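Side-chain contacts in putative glycoside hydrolase (Parabacteroides distasonis ATCC 8503, PDB 3GYC), which is a putative glycoside hydrolase with a cellulase-like TIM barrel and therefore probably cleaves glycosidic bonds in carbohydrates, its substrate being unknown: residues A[169-174]-A[189-194]; A[252-255]-A[259-262]. All coordinates share one frame; numbering follows the deposited sequence.

Interaction 1: A[169-174]-A[189-194]; sequences PFFAKT and LRWMKT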
loop_
_atom_site.group_PDB
_atom_site.type_symbol
_atom_site.label_atom_id
_atom_site.label_comp_id
_atom_site.label_asym_id
_atom_site.label_seq_id
_atom_site.Cartn_x
_atom_site.Cartn_y
_atom_site.Cartn_z
ATOM N N PRO A 169 -4.830 -8.278 -14.086
ATOM C CA PRO A 169 -5.631 -8.800 -15.209
ATOM C C PRO A 169 -5.023 -10.062 -15.835
ATOM O O PRO A 169 -5.731 -10.850 -16.498
ATOM C CB PRO A 169 -5.607 -7.636 -16.205
ATOM C CG PRO A 169 -4.425 -6.860 -15.878
ATOM C CD PRO A 169 -4.237 -6.971 -14.410
ATOM N N PHE A 170 -3.713 -10.215 -15.676
ATOM C CA PHE A 170 -2.991 -11.398 -16.134
ATOM C C PHE A 170 -3.407 -12.643 -15.347
ATOM O O PHE A 170 -3.170 -13.747 -15.772
ATOM C CB PHE A 170 -1.469 -11.196 -16.020
ATOM C CG PHE A 170 -1.010 -10.596 -14.697
ATOM C CD1 PHE A 170 -0.763 -11.397 -13.599
ATOM C CD2 PHE A 170 -0.824 -9.231 -14.583
ATOM C CE1 PHE A 170 -0.349 -10.862 -12.412
ATOM C CE2 PHE A 170 -0.401 -8.686 -13.409
ATOM C CZ PHE A 170 -0.156 -9.505 -12.311
ATOM N N PHE A 171 -3.980 -12.459 -14.167
ATOM C CA PHE A 171 -4.445 -13.575 -13.364
ATOM C C PHE A 171 -5.940 -13.727 -13.584
ATOM O O PHE A 171 -6.423 -14.819 -13.838
ATOM C CB PHE A 171 -4.144 -13.330 -11.884
ATOM C CG PHE A 171 -4.706 -14.364 -10.983
ATOM C CD1 PHE A 171 -4.028 -15.552 -10.780
ATOM C CD2 PHE A 171 -5.919 -14.167 -10.343
ATOM C CE1 PHE A 171 -4.545 -16.533 -9.965
ATOM C CE2 PHE A 171 -6.448 -15.140 -9.517
ATOM C CZ PHE A 171 -5.762 -16.329 -9.330
ATOM N N ALA A 172 -6.659 -12.611 -13.483
ATOM C CA ALA A 172 -8.116 -12.587 -13.625
ATOM C C ALA A 172 -8.584 -13.129 -14.974
ATOM O O ALA A 172 -9.658 -13.750 -15.068
ATOM C CB ALA A 172 -8.629 -11.164 -13.392
ATOM N N LYS A 173 -7.786 -12.922 -16.022
ATOM C CA LYS A 173 -8.120 -13.478 -17.335
ATOM C C LYS A 173 -8.142 -15.011 -17.251
ATOM O O LYS A 173 -9.095 -15.655 -17.710
ATOM C CB LYS A 173 -7.131 -13.010 -18.407
ATOM N N THR A 174 -7.115 -15.614 -16.654
ATOM C CA THR A 174 -7.072 -17.077 -16.566
ATOM C C THR A 174 -8.059 -17.639 -15.553
ATOM O O THR A 174 -8.676 -18.676 -15.805
ATOM C CB THR A 174 -5.678 -17.593 -16.225
ATOM O OG1 THR A 174 -4.748 -17.063 -17.169
ATOM C CG2 THR A 174 -5.638 -19.113 -16.280
ATOM N N LEU A 189 -4.189 -19.087 -3.979
ATOM C CA LEU A 189 -3.212 -19.645 -3.052
ATOM C C LEU A 189 -2.090 -20.374 -3.780
ATOM O O LEU A 189 -0.920 -20.208 -3.428
ATOM C CB LEU A 189 -3.876 -20.611 -2.059
ATOM C CG LEU A 189 -4.878 -19.981 -1.094
ATOM C CD1 LEU A 189 -5.526 -21.075 -0.284
ATOM C CD2 LEU A 189 -4.225 -18.922 -0.202
ATOM N N ARG A 190 -2.446 -21.149 -4.801
ATOM C CA ARG A 190 -1.476 -21.935 -5.559
ATOM C C ARG A 190 -0.524 -21.057 -6.350
ATOM O O ARG A 190 0.670 -21.314 -6.417
ATOM C CB ARG A 190 -2.186 -22.900 -6.512
ATOM C CG ARG A 190 -1.258 -23.933 -7.133
ATOM N N TRP A 191 -1.071 -20.049 -6.998
ATOM C CA TRP A 191 -0.284 -19.090 -7.742
ATOM C C TRP A 191 0.713 -18.392 -6.826
ATOM O O TRP A 191 1.905 -18.317 -7.123
ATOM C CB TRP A 191 -1.223 -18.040 -8.344
ATOM C CG TRP A 191 -0.537 -16.922 -9.023
ATOM C CD1 TRP A 191 0.201 -15.948 -8.440
ATOM C CD2 TRP A 191 -0.568 -16.623 -10.418
ATOM N NE1 TRP A 191 0.664 -15.083 -9.379
ATOM C CE2 TRP A 191 0.208 -15.471 -10.610
ATOM C CE3 TRP A 191 -1.169 -17.228 -11.527
ATOM C CZ2 TRP A 191 0.380 -14.878 -11.865
ATOM C CZ3 TRP A 191 -0.990 -16.651 -12.785
ATOM C CH2 TRP A 191 -0.217 -15.490 -12.942
HETATM N N MSE A 192 0.205 -17.816 -5.743
HETATM C CA MSE A 192 1.049 -17.103 -4.801
HETATM C C MSE A 192 2.166 -18.011 -4.306
HETATM O O MSE A 192 3.331 -17.638 -4.360
HETATM C CB MSE A 192 0.242 -16.561 -3.617
HETATM C CG MSE A 192 -0.713 -15.446 -3.993
HETATM SE SE MSE A 192 -1.451 -14.562 -2.446
HETATM C CE MSE A 192 -2.617 -15.956 -1.790
ATOM N N LYS A 193 1.814 -19.228 -3.905
ATOM C CA LYS A 193 2.800 -20.146 -3.348
ATOM C C LYS A 193 3.920 -20.424 -4.361
ATOM O O LYS A 193 5.095 -20.275 -4.029
ATOM C CB LYS A 193 2.134 -21.443 -2.866
ATOM C CG LYS A 193 3.034 -22.293 -1.976
ATOM N N THR A 194 3.560 -20.773 -5.598
ATOM C CA THR A 194 4.563 -21.026 -6.649
ATOM C C THR A 194 5.465 -19.826 -6.943
ATOM O O THR A 194 6.680 -20.008 -7.159
ATOM C CB THR A 194 3.905 -21.448 -7.979
ATOM O OG1 THR A 194 3.227 -22.694 -7.789
ATOM C CG2 THR A 194 4.944 -21.604 -9.091
#

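Interaction 2: A[252-255]-A[259-262]; sequences GYNR and DDYK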
loop_
_atom_site.group_PDB
_atom_site.type_symbol
_atom_site.label_atom_id
_atom_site.label_comp_id
_atom_site.label_asym_id
_atom_site.label_seq_id
_atom_site.Cartn_x
_atom_site.Cartn_y
_atom_site.Cartn_z
ATOM N N GLY A 252 -19.456 5.202 -5.218
ATOM C CA GLY A 252 -19.221 3.932 -5.902
ATOM C C GLY A 252 -17.891 3.810 -6.611
ATOM O O GLY A 252 -17.778 3.068 -7.571
ATOM N N TYR A 253 -16.887 4.554 -6.154
ATOM C CA TYR A 253 -15.539 4.506 -6.682
ATOM C C TYR A 253 -15.450 4.800 -8.194
ATOM O O TYR A 253 -14.521 4.340 -8.851
ATOM C CB TYR A 253 -14.865 3.164 -6.376
ATOM C CG TYR A 253 -14.891 2.711 -4.932
ATOM C CD1 TYR A 253 -15.959 1.988 -4.442
ATOM C CD2 TYR A 253 -13.811 2.935 -4.086
ATOM C CE1 TYR A 253 -15.971 1.520 -3.143
ATOM C CE2 TYR A 253 -13.811 2.480 -2.782
ATOM C CZ TYR A 253 -14.904 1.786 -2.308
ATOM O OH TYR A 253 -14.941 1.314 -1.004
ATOM N N ASN A 254 -16.368 5.597 -8.726
ATOM C CA ASN A 254 -16.351 5.893 -10.154
ATOM C C ASN A 254 -15.002 6.521 -10.567
ATOM O O ASN A 254 -14.496 7.443 -9.925
ATOM C CB ASN A 254 -17.530 6.757 -10.568
ATOM C CG ASN A 254 -17.780 6.682 -12.051
ATOM O OD1 ASN A 254 -17.008 7.215 -12.862
ATOM N ND2 ASN A 254 -18.826 5.978 -12.421
ATOM N N ARG A 255 -14.390 5.962 -11.598
ATOM C CA ARG A 255 -13.060 6.397 -12.034
ATOM C C ARG A 255 -13.014 7.577 -12.995
ATOM O O ARG A 255 -11.989 8.276 -13.055
ATOM C CB ARG A 255 -12.316 5.213 -12.662
ATOM C CG ARG A 255 -12.150 4.096 -11.674
ATOM C CD ARG A 255 -11.185 3.034 -12.104
ATOM N NE ARG A 255 -10.845 2.193 -10.957
ATOM C CZ ARG A 255 -10.038 1.130 -11.002
ATOM N NH1 ARG A 255 -9.480 0.758 -12.146
ATOM N NH2 ARG A 255 -9.792 0.427 -9.895
ATOM N N ASP A 259 -19.954 12.457 -10.500
ATOM C CA ASP A 259 -21.161 12.294 -9.676
ATOM C C ASP A 259 -20.951 11.664 -8.304
ATOM O O ASP A 259 -21.494 12.149 -7.348
ATOM C CB ASP A 259 -22.190 11.543 -10.492
ATOM C CG ASP A 259 -22.420 12.209 -11.844
ATOM O OD1 ASP A 259 -23.532 12.777 -12.014
ATOM O OD2 ASP A 259 -21.467 12.266 -12.701
ATOM N N ASP A 260 -20.139 10.614 -8.214
ATOM C CA ASP A 260 -19.783 9.969 -6.922
ATOM C C ASP A 260 -19.166 10.974 -5.952
ATOM O O ASP A 260 -19.604 11.059 -4.794
ATOM C CB ASP A 260 -18.831 8.758 -7.127
ATOM C CG ASP A 260 -19.559 7.524 -7.703
ATOM O OD1 ASP A 260 -20.732 7.658 -8.050
ATOM O OD2 ASP A 260 -18.989 6.417 -7.785
ATOM N N TYR A 261 -18.202 11.768 -6.419
ATOM C CA TYR A 261 -17.621 12.777 -5.533
ATOM C C TYR A 261 -18.617 13.839 -5.101
ATOM O O TYR A 261 -18.506 14.409 -3.989
ATOM C CB TYR A 261 -16.384 13.447 -6.116
ATOM C CG TYR A 261 -15.082 12.887 -5.573
ATOM C CD1 TYR A 261 -14.743 13.075 -4.247
ATOM C CD2 TYR A 261 -14.203 12.192 -6.370
ATOM C CE1 TYR A 261 -13.610 12.569 -3.722
ATOM C CE2 TYR A 261 -13.018 11.682 -5.842
ATOM C CZ TYR A 261 -12.710 11.906 -4.531
ATOM O OH TYR A 261 -11.564 11.428 -3.959
ATOM N N LYS A 262 -19.564 14.141 -5.973
ATOM C CA LYS A 262 -20.599 15.091 -5.606
ATOM C C LYS A 262 -21.411 14.552 -4.403
ATOM O O LYS A 262 -21.845 15.322 -3.568
ATOM C CB LYS A 262 -21.512 15.419 -6.790
ATOM C CG LYS A 262 -20.860 16.356 -7.811
ATOM C CD LYS A 262 -21.776 16.528 -9.044
ATOM C CE LYS A 262 -21.204 17.445 -10.080
ATOM N NZ LYS A 262 -21.120 18.867 -9.641
#

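Interaction 1: A[169-174]-A[189-194]
The indole NE1 of W191, a buried donor, makes a weak hydrogen bond to the hydroxyl of Y210, while the carbon skeleton of the same ring system receives F170 and F171. Apart from that one polar atom, the indole is a broad apolar plate, suited to bridge from its own helix to helix 169-172. F171 meets it edge-on: CD1 of F171 stands 3.4 Å from CE3 of W191, over one face and displaced toward the rim of the indole. Next along the same phenyl edge, CE1 of F171 lies 4.0 Å from CB of W191. The planes are turned 87° from each other, making a T-shaped pair whose ring centroids, of F171 and of the six-membered ring of W191, are 5.1 Å apart. In both residues CG is anti to the backbone N (chi1 174°), which extends each ring across the gap, and the two side chains slide past one another in opposite directions.

Within the TIM barrel, helix 169-172 belongs to the long connection that follows strand 153-157, and helix 186-200 completes that connection before strand 208-209. The contact thus ties a short loop helix to a main helix of the barrel's outer layer. F170 reaches the far end of the indole, its CD1 4.1 Å from CZ2 of W191, and the two side chains cross at about a right angle. Its CG sits between the backbone N and the carbonyl carbon (chi1 46°), sending the ring to a different part of the indole from that taken by F171. W162 packs against both F171 and W191, and Y116 makes an edge-to-face pair with F170. From helix 130-146, P130 and L133 also touch W191.

Interaction 2: A[252-255]-A[259-262]
A nest-like turn, in which the N-H groups of G252 and N254 converge on one anionic oxygen, joins the loop after helix 240-249 to the first turn of helix 259-273; both lie in the connection between barrel strands 231-232 and 301-303. The oxygen is OD2 of D260. It takes a hydrogen bond from N of N254 at 2.9 Å, with an N-H...O angle of 150°, arriving on the anti side of the carboxylate and 31° out of its plane. N of G252 is also 2.9 Å from D260 OD2, but that bond is weak because its angle is only 131°. N of Y253, between these donors, lies close to D260 OD2 without bonding to it. A negative charge suits a spot where backbone N-H groups converge, and the nearby helix start would probably stabilise it further. CB of D260 points to the loop, and with CG anti to the carbonyl carbon, beside the backbone N, OD2 is brought to the two N-H groups.

Y253 has left-handed backbone angles that bend the chain around the oxygen; its CB points away from the helix, and its OH is hydrogen-bonded to NE2 of Q239. With an alanine here in place of D260, the N-H groups of G252 and N254 would probably lose their shared acceptor and the turn be less firmly fixed to the helix. The amide of N254 serves the loop itself: its OD1 accepts N of F256, an Asx turn, and also N of L257. CB of N254 lies 3.2 Å from D260 OD2.

Overall arrangement
Interaction 1 falls between strands 153-157 and 208-209, interaction 2 between strands 231-232 and 301-303, so the two serve separate connections of one eight-stranded parallel barrel. Their centres are 30 Å apart and lie about 19 and 21 Å from the centre of the chain. The nearest atoms of interactions 1 and 2 are about 10 Å apart, without touching. R255 links the two neighbourhoods, giving a weak hydrogen bond from NH2 to OG of S166, shortly ahead of helix 169-172. Interaction 1 is buried aromatic packing, interaction 2 a polar surface turn. Neither contact involves a ligand among its partners; in TIM barrels the active site lies at the C-terminal ends of the strands.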